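Local coordinates for ribokinase (Cryptococcus neoformans var. grubii serotype A, PDB 6CW5), which probably phosphorylates D-ribose at its O-5 with ATP and a divalent cation, most likely magnesium, yielding D-ribose 5-phosphate for nucleotide synthesis and the pentose phosphate pathway, at residues N123-L135 against E146-A159. Residues are numbered along the deposited sequence; the frame is centred on the assembly and turned at random.
Sequences NYYLPSPTPTTSL and EVPLSSTLAYLTAA
Next to the predicted substrate site, the long loop leading from the small sheet back to the central sheet meets the N-terminus of helix 149-161, where Y124 lies against P148, the N-cap residue, just after the turn that carries E146. Proline suits this place: at an N-cap the amide hydrogen that proline lacks is not used by the helix, while P148 O accepts from S151 N and T152 N, and its puckered, saturated ring presents the C-H groups of CG to an aromatic face. P148 CG sits 3.8 Å from the centroid of the Y124 ring, 19° off the normal, a CH-pi contact, while P148 N lies over the same ring nearer its rim. E146 O comes to the ring edge, 3.7 Å from Y124 CE1. The tyrosine hydroxyl is hydrogen-bonded to T130 of the second subunit, so the ring joins the helix start to the dimer interface. Alongside, N123 O meets P148 CD at 3.5 Å, and N123 CB lies as far from E146 O. N123 OD1 accepts the backbone N-H of V21, and E146, predicted to bind substrate, is hydrogen-bonded to S20 and to a bound glycerol.

In this PfkB-family kinase the loop then arches away from the helix toward the second subunit and returns at T133 and L135. T133 crosses Y155 at about a right angle, its CG2 3.8 Å from Y155 CE2; the Y155 hydroxyl is hydrogen-bonded to D69, on a helix that packs beside strands 15-18 and 140-143 of the central sheet. L135 points toward the helix, and with CG anti to its carbonyl carbon (chi1 -60°) its CD1 branch touches A158 CB at 3.7 Å and A159 N at 3.5 Å, the small alanines letting it come close to the helix backbone.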
ATOM      1  N   ASN A 123      -1.909   5.514  12.562  1.00 17.74           N
ATOM      2  CA  ASN A 123      -2.371   4.317  11.865  1.00 18.18           C
ATOM      3  C   ASN A 123      -2.101   4.386  10.373  1.00 18.14           C
ATOM      4  O   ASN A 123      -2.025   3.329   9.722  1.00 18.96           O
ATOM      5  CB  ASN A 123      -3.863   4.091  12.105  1.00 20.64           C
ATOM      6  CG  ASN A 123      -4.149   3.617  13.495  1.00 20.72           C
ATOM      7  OD1 ASN A 123      -3.447   2.740  14.013  1.00 19.31           O
ATOM      8  ND2 ASN A 123      -5.176   4.207  14.136  1.00 20.36           N
ATOM      9  N   TYR A 124      -1.943   5.589   9.815  1.00 17.10           N
ATOM     10  CA  TYR A 124      -1.629   5.742   8.396  1.00 16.57           C
ATOM     11  C   TYR A 124      -0.157   6.048   8.152  1.00 23.40           C
ATOM     12  O   TYR A 124       0.215   6.460   7.045  1.00 21.48           O
ATOM     13  CB  TYR A 124      -2.511   6.825   7.750  1.00 17.14           C
ATOM     14  CG  TYR A 124      -3.757   6.260   7.107  1.00 18.70           C
ATOM     15  CD1 TYR A 124      -4.629   5.451   7.821  1.00 15.59           C
ATOM     16  CD2 TYR A 124      -4.047   6.524   5.770  1.00 21.27           C
ATOM     17  CE1 TYR A 124      -5.765   4.924   7.217  1.00 15.99           C
ATOM     18  CE2 TYR A 124      -5.182   6.018   5.160  1.00 19.27           C
ATOM     19  CZ  TYR A 124      -6.035   5.226   5.887  1.00 17.40           C
ATOM     20  OH  TYR A 124      -7.153   4.696   5.274  1.00 22.10           O
ATOM     21  N   TYR A 125       0.686   5.838   9.150  1.00 18.74           N
ATOM     22  CA  TYR A 125       2.129   5.961   8.972  1.00 17.14           C
ATOM     23  C   TYR A 125       2.705   4.705   8.346  1.00 19.96           C
ATOM     24  O   TYR A 125       2.367   3.587   8.735  1.00 19.12           O
ATOM     25  CB  TYR A 125       2.786   6.179  10.313  1.00 20.25           C
ATOM     26  CG  TYR A 125       4.301   6.064  10.316  1.00 20.89           C
ATOM     27  CD1 TYR A 125       5.104   7.157   9.958  1.00 25.73           C
ATOM     28  CD2 TYR A 125       4.930   4.891  10.725  1.00 20.67           C
ATOM     29  CE1 TYR A 125       6.502   7.074  10.006  1.00 28.82           C
ATOM     30  CE2 TYR A 125       6.346   4.816  10.785  1.00 25.43           C
ATOM     31  CZ  TYR A 125       7.108   5.893  10.408  1.00 26.89           C
ATOM     32  OH  TYR A 125       8.500   5.812  10.457  1.00 30.29           O
ATOM     33  N   LEU A 126       3.585   4.901   7.375  1.00 21.82           N
ATOM     34  CA  LEU A 126       4.359   3.825   6.808  1.00 22.88           C
ATOM     35  C   LEU A 126       5.817   4.255   6.865  1.00 19.59           C
ATOM     36  O   LEU A 126       6.163   5.366   6.419  1.00 18.87           O
ATOM     37  CB  LEU A 126       3.931   3.539   5.362  1.00 22.50           C
ATOM     38  CG  LEU A 126       2.535   2.937   5.269  1.00 26.07           C
ATOM     39  CD1 LEU A 126       2.137   2.785   3.809  1.00 29.48           C
ATOM     40  CD2 LEU A 126       2.522   1.609   5.963  1.00 24.13           C
ATOM     41  N   PRO A 127       6.702   3.429   7.405  1.00 21.02           N
ATOM     42  CA  PRO A 127       8.103   3.842   7.527  1.00 20.63           C
ATOM     43  C   PRO A 127       8.824   3.798   6.196  1.00 21.55           C
ATOM     44  O   PRO A 127       8.543   2.954   5.341  1.00 23.17           O
ATOM     45  CB  PRO A 127       8.695   2.803   8.493  1.00 23.88           C
ATOM     46  CG  PRO A 127       7.852   1.574   8.261  1.00 21.72           C
ATOM     47  CD  PRO A 127       6.440   2.132   8.054  1.00 22.43           C
ATOM     48  N   SER A 128       9.793   4.740   6.035  1.00 20.10           N
ATOM     49  CA  SER A 128      10.681   4.750   4.883  1.00 20.73           C
ATOM     50  C   SER A 128      12.083   4.312   5.303  1.00 20.17           C
ATOM     51  O   SER A 128      12.533   4.681   6.387  1.00 25.75           O
ATOM     52  CB  SER A 128      10.738   6.162   4.275  1.00 22.52           C
ATOM     53  OG  SER A 128      11.759   6.253   3.285  1.00 26.12           O
ATOM     54  N   PRO A 129      12.791   3.503   4.496  1.00 21.82           N
ATOM     55  CA  PRO A 129      12.271   2.830   3.289  1.00 20.02           C
ATOM     56  C   PRO A 129      11.316   1.748   3.671  1.00 21.39           C
ATOM     57  O   PRO A 129      11.260   1.383   4.846  1.00 22.73           O
ATOM     58  CB  PRO A 129      13.521   2.232   2.660  1.00 25.79           C
ATOM     59  CG  PRO A 129      14.345   1.908   3.833  1.00 27.26           C
ATOM     60  CD  PRO A 129      14.161   3.072   4.788  1.00 27.41           C
ATOM     61  N   THR A 130      10.532   1.272   2.711  1.00 21.14           N
ATOM     62  CA  THR A 130       9.596   0.207   3.001  1.00 17.79           C
ATOM     63  C   THR A 130      10.394  -1.058   3.272  1.00 20.56           C
ATOM     64  O   THR A 130      11.159  -1.493   2.404  1.00 20.43           O
ATOM     65  CB  THR A 130       8.658  -0.017   1.827  1.00 20.58           C
ATOM     66  OG1 THR A 130       7.950   1.197   1.566  1.00 20.02           O
ATOM     67  CG2 THR A 130       7.640  -1.122   2.181  1.00 20.06           C
ATOM     68  N   PRO A 131      10.278  -1.663   4.437  1.00 21.92           N
ATOM     69  CA  PRO A 131      11.111  -2.828   4.732  1.00 21.58           C
ATOM     70  C   PRO A 131      10.466  -4.111   4.214  1.00 18.73           C
ATOM     71  O   PRO A 131       9.289  -4.143   3.846  1.00 20.48           O
ATOM     72  CB  PRO A 131      11.175  -2.828   6.261  1.00 29.64           C
ATOM     73  CG  PRO A 131       9.839  -2.281   6.678  1.00 24.21           C
ATOM     74  CD  PRO A 131       9.430  -1.270   5.585  1.00 23.54           C
ATOM     75  N   THR A 132      11.298  -5.154   4.167  1.00 23.68           N
ATOM     76  CA  THR A 132      10.777  -6.502   3.976  1.00 24.37           C
ATOM     77  C   THR A 132       9.842  -6.814   5.132  1.00 29.34           C
ATOM     78  O   THR A 132      10.210  -6.644   6.301  1.00 32.94           O
ATOM     79  CB  THR A 132      11.914  -7.520   3.968  1.00 21.77           C
ATOM     80  OG1 THR A 132      12.888  -7.198   2.964  1.00 21.87           O
ATOM     81  CG2 THR A 132      11.402  -8.967   3.770  1.00 25.24           C
ATOM     82  N   THR A 133       8.666  -7.320   4.814  1.00 25.77           N
ATOM     83  CA  THR A 133       7.809  -7.951   5.816  1.00 34.66           C
ATOM     84  C   THR A 133       7.609  -9.411   5.421  1.00 32.44           C
ATOM     85  O   THR A 133       7.166  -9.713   4.309  1.00 33.37           O
ATOM     86  CB  THR A 133       6.478  -7.210   5.967  1.00 34.99           C
ATOM     87  OG1 THR A 133       6.729  -5.849   6.369  1.00 38.23           O
ATOM     88  CG2 THR A 133       5.605  -7.886   7.037  1.00 37.17           C
ATOM     89  N   SER A 134       8.064 -10.307   6.272  1.00 32.81           N
ATOM     90  CA  SER A 134       7.941 -11.730   6.041  1.00 26.12           C
ATOM     91  C   SER A 134       6.723 -12.214   6.792  1.00 29.33           C
ATOM     92  O   SER A 134       6.423 -11.735   7.894  1.00 26.70           O
ATOM     93  CB  SER A 134       9.177 -12.479   6.523  1.00 24.07           C
ATOM     94  OG  SER A 134       9.040 -13.886   6.334  1.00 34.98           O
ATOM     95  N   LEU A 135       6.005 -13.139   6.178  1.00 23.90           N
ATOM     96  CA  LEU A 135       4.913 -13.815   6.853  1.00 27.44           C
ATOM     97  C   LEU A 135       5.321 -15.202   7.305  1.00 29.75           C
ATOM     98  O   LEU A 135       4.459 -16.005   7.674  1.00 31.10           O
ATOM     99  CB  LEU A 135       3.691 -13.886   5.933  1.00 25.37           C
ATOM    100  CG  LEU A 135       3.171 -12.521   5.505  1.00 26.02           C
ATOM    101  CD1 LEU A 135       1.905 -12.698   4.698  1.00 29.63           C
ATOM    102  CD2 LEU A 135       2.892 -11.581   6.706  1.00 25.63           C
ATOM    103  N   GLU A 146      -8.703   0.139   8.940  1.00 14.08           N
ATOM    104  CA  GLU A 146      -8.357   1.392   9.615  1.00 14.94           C
ATOM    105  C   GLU A 146      -6.912   1.805   9.381  1.00 19.08           C
ATOM    106  O   GLU A 146      -6.418   2.695  10.090  1.00 17.46           O
ATOM    107  CB  GLU A 146      -8.619   1.293  11.125  1.00 17.54           C
ATOM    108  CG  GLU A 146     -10.112   1.219  11.458  1.00 18.62           C
ATOM    109  CD  GLU A 146     -10.440   1.249  12.950  1.00 19.55           C
ATOM    110  OE1 GLU A 146      -9.577   0.905  13.799  1.00 23.39           O
ATOM    111  OE2 GLU A 146     -11.614   1.580  13.264  1.00 21.35           O
ATOM    112  N   VAL A 147      -6.217   1.153   8.448  1.00 17.35           N
ATOM    113  CA  VAL A 147      -4.876   1.530   8.008  1.00 17.02           C
ATOM    114  C   VAL A 147      -4.947   1.727   6.501  1.00 18.77           C
ATOM    115  O   VAL A 147      -6.019   1.465   5.916  1.00 18.57           O
ATOM    116  CB  VAL A 147      -3.835   0.472   8.432  1.00 16.78           C
ATOM    117  CG1 VAL A 147      -3.950   0.257   9.941  1.00 19.75           C
ATOM    118  CG2 VAL A 147      -4.046  -0.867   7.665  1.00 16.99           C
ATOM    119  N   PRO A 148      -3.872   2.188   5.822  1.00 17.29           N
ATOM    120  CA  PRO A 148      -4.000   2.491   4.392  1.00 14.30           C
ATOM    121  C   PRO A 148      -4.385   1.237   3.647  1.00 18.61           C
ATOM    122  O   PRO A 148      -3.818   0.169   3.887  1.00 16.22           O
ATOM    123  CB  PRO A 148      -2.590   2.950   3.978  1.00 18.05           C
ATOM    124  CG  PRO A 148      -2.018   3.529   5.266  1.00 18.23           C
ATOM    125  CD  PRO A 148      -2.547   2.608   6.344  1.00 14.88           C
ATOM    126  N   LEU A 149      -5.350   1.371   2.729  1.00 16.66           N
ATOM    127  CA  LEU A 149      -5.854   0.165   2.068  1.00 15.92           C
ATOM    128  C   LEU A 149      -4.748  -0.546   1.302  1.00 14.25           C
ATOM    129  O   LEU A 149      -4.725  -1.778   1.234  1.00 16.18           O
ATOM    130  CB  LEU A 149      -7.005   0.507   1.126  1.00 15.91           C
ATOM    131  CG  LEU A 149      -7.625  -0.680   0.345  1.00 15.83           C
ATOM    132  CD1 LEU A 149      -8.144  -1.756   1.302  1.00 18.07           C
ATOM    133  CD2 LEU A 149      -8.762  -0.147  -0.603  1.00 16.11           C
ATOM    134  N   SER A 150      -3.824   0.211   0.689  1.00 16.51           N
ATOM    135  CA  SER A 150      -2.765  -0.448  -0.054  1.00 15.07           C
ATOM    136  C   SER A 150      -1.966  -1.383   0.844  1.00 17.26           C
ATOM    137  O   SER A 150      -1.458  -2.417   0.372  1.00 16.08           O
ATOM    138  CB  SER A 150      -1.833   0.570  -0.724  1.00 22.78           C
ATOM    139  OG  SER A 150      -1.112   1.335   0.227  1.00 20.32           O
ATOM    140  N   SER A 151      -1.826  -1.035   2.125  1.00 16.16           N
ATOM    141  CA  SER A 151      -1.063  -1.891   3.043  1.00 19.28           C
ATOM    142  C   SER A 151      -1.853  -3.151   3.370  1.00 19.09           C
ATOM    143  O   SER A 151      -1.330  -4.269   3.283  1.00 19.30           O
ATOM    144  CB  SER A 151      -0.690  -1.097   4.304  1.00 22.52           C
ATOM    145  OG  SER A 151       0.179  -1.839   5.170  1.00 21.45           O
ATOM    146  N   THR A 152      -3.140  -3.000   3.693  1.00 16.93           N
ATOM    147  CA  THR A 152      -3.991  -4.175   3.857  1.00 17.68           C
ATOM    148  C   THR A 152      -3.947  -5.068   2.609  1.00 19.38           C
ATOM    149  O   THR A 152      -3.792  -6.289   2.713  1.00 19.78           O
ATOM    150  CB  THR A 152      -5.417  -3.732   4.174  1.00 16.69           C
ATOM    151  OG1 THR A 152      -5.451  -3.082   5.458  1.00 17.23           O
ATOM    152  CG2 THR A 152      -6.399  -4.938   4.158  1.00 17.49           C
ATOM    153  N   LEU A 153      -4.071  -4.473   1.413  1.00 16.25           N
ATOM    154  CA  LEU A 153      -4.016  -5.277   0.186  1.00 16.78           C
ATOM    155  C   LEU A 153      -2.689  -6.029   0.068  1.00 17.78           C
ATOM    156  O   LEU A 153      -2.653  -7.197  -0.361  1.00 17.92           O
ATOM    157  CB  LEU A 153      -4.193  -4.369  -1.033  1.00 15.62           C
ATOM    158  CG  LEU A 153      -5.580  -3.719  -1.113  1.00 17.03           C
ATOM    159  CD1 LEU A 153      -5.531  -2.657  -2.188  1.00 17.10           C
ATOM    160  CD2 LEU A 153      -6.608  -4.783  -1.493  1.00 20.83           C
ATOM    161  N   ALA A 154      -1.584  -5.349   0.382  1.00 18.63           N
ATOM    162  CA  ALA A 154      -0.270  -5.978   0.257  1.00 20.43           C
ATOM    163  C   ALA A 154      -0.146  -7.182   1.185  1.00 16.38           C
ATOM    164  O   ALA A 154       0.355  -8.244   0.779  1.00 18.21           O
ATOM    165  CB  ALA A 154       0.825  -4.938   0.549  1.00 16.95           C
ATOM    166  N   TYR A 155      -0.587  -7.041   2.440  1.00 15.81           N
ATOM    167  CA  TYR A 155      -0.458  -8.157   3.378  1.00 18.69           C
ATOM    168  C   TYR A 155      -1.379  -9.313   2.995  1.00 19.94           C
ATOM    169  O   TYR A 155      -0.977 -10.486   3.054  1.00 18.59           O
ATOM    170  CB  TYR A 155      -0.785  -7.704   4.797  1.00 17.03           C
ATOM    171  CG  TYR A 155       0.345  -6.962   5.479  1.00 19.19           C
ATOM    172  CD1 TYR A 155       0.797  -5.741   4.993  1.00 19.04           C
ATOM    173  CD2 TYR A 155       0.967  -7.497   6.603  1.00 20.76           C
ATOM    174  CE1 TYR A 155       1.842  -5.063   5.651  1.00 16.84           C
ATOM    175  CE2 TYR A 155       1.987  -6.832   7.256  1.00 16.22           C
ATOM    176  CZ  TYR A 155       2.422  -5.612   6.770  1.00 18.78           C
ATOM    177  OH  TYR A 155       3.462  -4.952   7.414  1.00 21.92           O
ATOM    178  N   LEU A 156      -2.613  -9.003   2.603  1.00 18.28           N
ATOM    179  CA  LEU A 156      -3.527 -10.071   2.160  1.00 18.50           C
ATOM    180  C   LEU A 156      -2.982 -10.797   0.944  1.00 16.52           C
ATOM    181  O   LEU A 156      -3.052 -12.040   0.852  1.00 19.58           O
ATOM    182  CB  LEU A 156      -4.908  -9.481   1.844  1.00 16.97           C
ATOM    183  CG  LEU A 156      -5.914 -10.464   1.211  1.00 19.06           C
ATOM    184  CD1 LEU A 156      -6.227 -11.560   2.204  1.00 18.94           C
ATOM    185  CD2 LEU A 156      -7.187  -9.709   0.840  1.00 21.32           C
ATOM    186  N   THR A 157      -2.429 -10.054  -0.010  1.00 19.43           N
ATOM    187  CA  THR A 157      -1.871 -10.696  -1.204  1.00 17.60           C
ATOM    188  C   THR A 157      -0.696 -11.586  -0.843  1.00 23.68           C
ATOM    189  O   THR A 157      -0.574 -12.721  -1.345  1.00 22.48           O
ATOM    190  CB  THR A 157      -1.459  -9.611  -2.202  1.00 19.63           C
ATOM    191  OG1 THR A 157      -2.635  -8.857  -2.561  1.00 19.65           O
ATOM    192  CG2 THR A 157      -0.864 -10.245  -3.466  1.00 19.53           C
ATOM    193  N   ALA A 158       0.178 -11.103   0.041  1.00 20.51           N
ATOM    194  CA  ALA A 158       1.302 -11.923   0.479  1.00 22.23           C
ATOM    195  C   ALA A 158       0.818 -13.178   1.197  1.00 22.18           C
ATOM    196  O   ALA A 158       1.431 -14.258   1.080  1.00 23.46           O
ATOM    197  CB  ALA A 158       2.216 -11.103   1.400  1.00 20.15           C
ATOM    198  N   ALA A 159      -0.258 -13.043   1.970  1.00 20.69           N
ATOM    199  CA  ALA A 159      -0.821 -14.180   2.682  1.00 22.34           C
ATOM    200  C   ALA A 159      -1.363 -15.206   1.695  1.00 21.17           C
ATOM    201  O   ALA A 159      -1.110 -16.413   1.827  1.00 23.26           O
ATOM    202  CB  ALA A 159      -1.922 -13.696   3.639  1.00 22.70           C
TER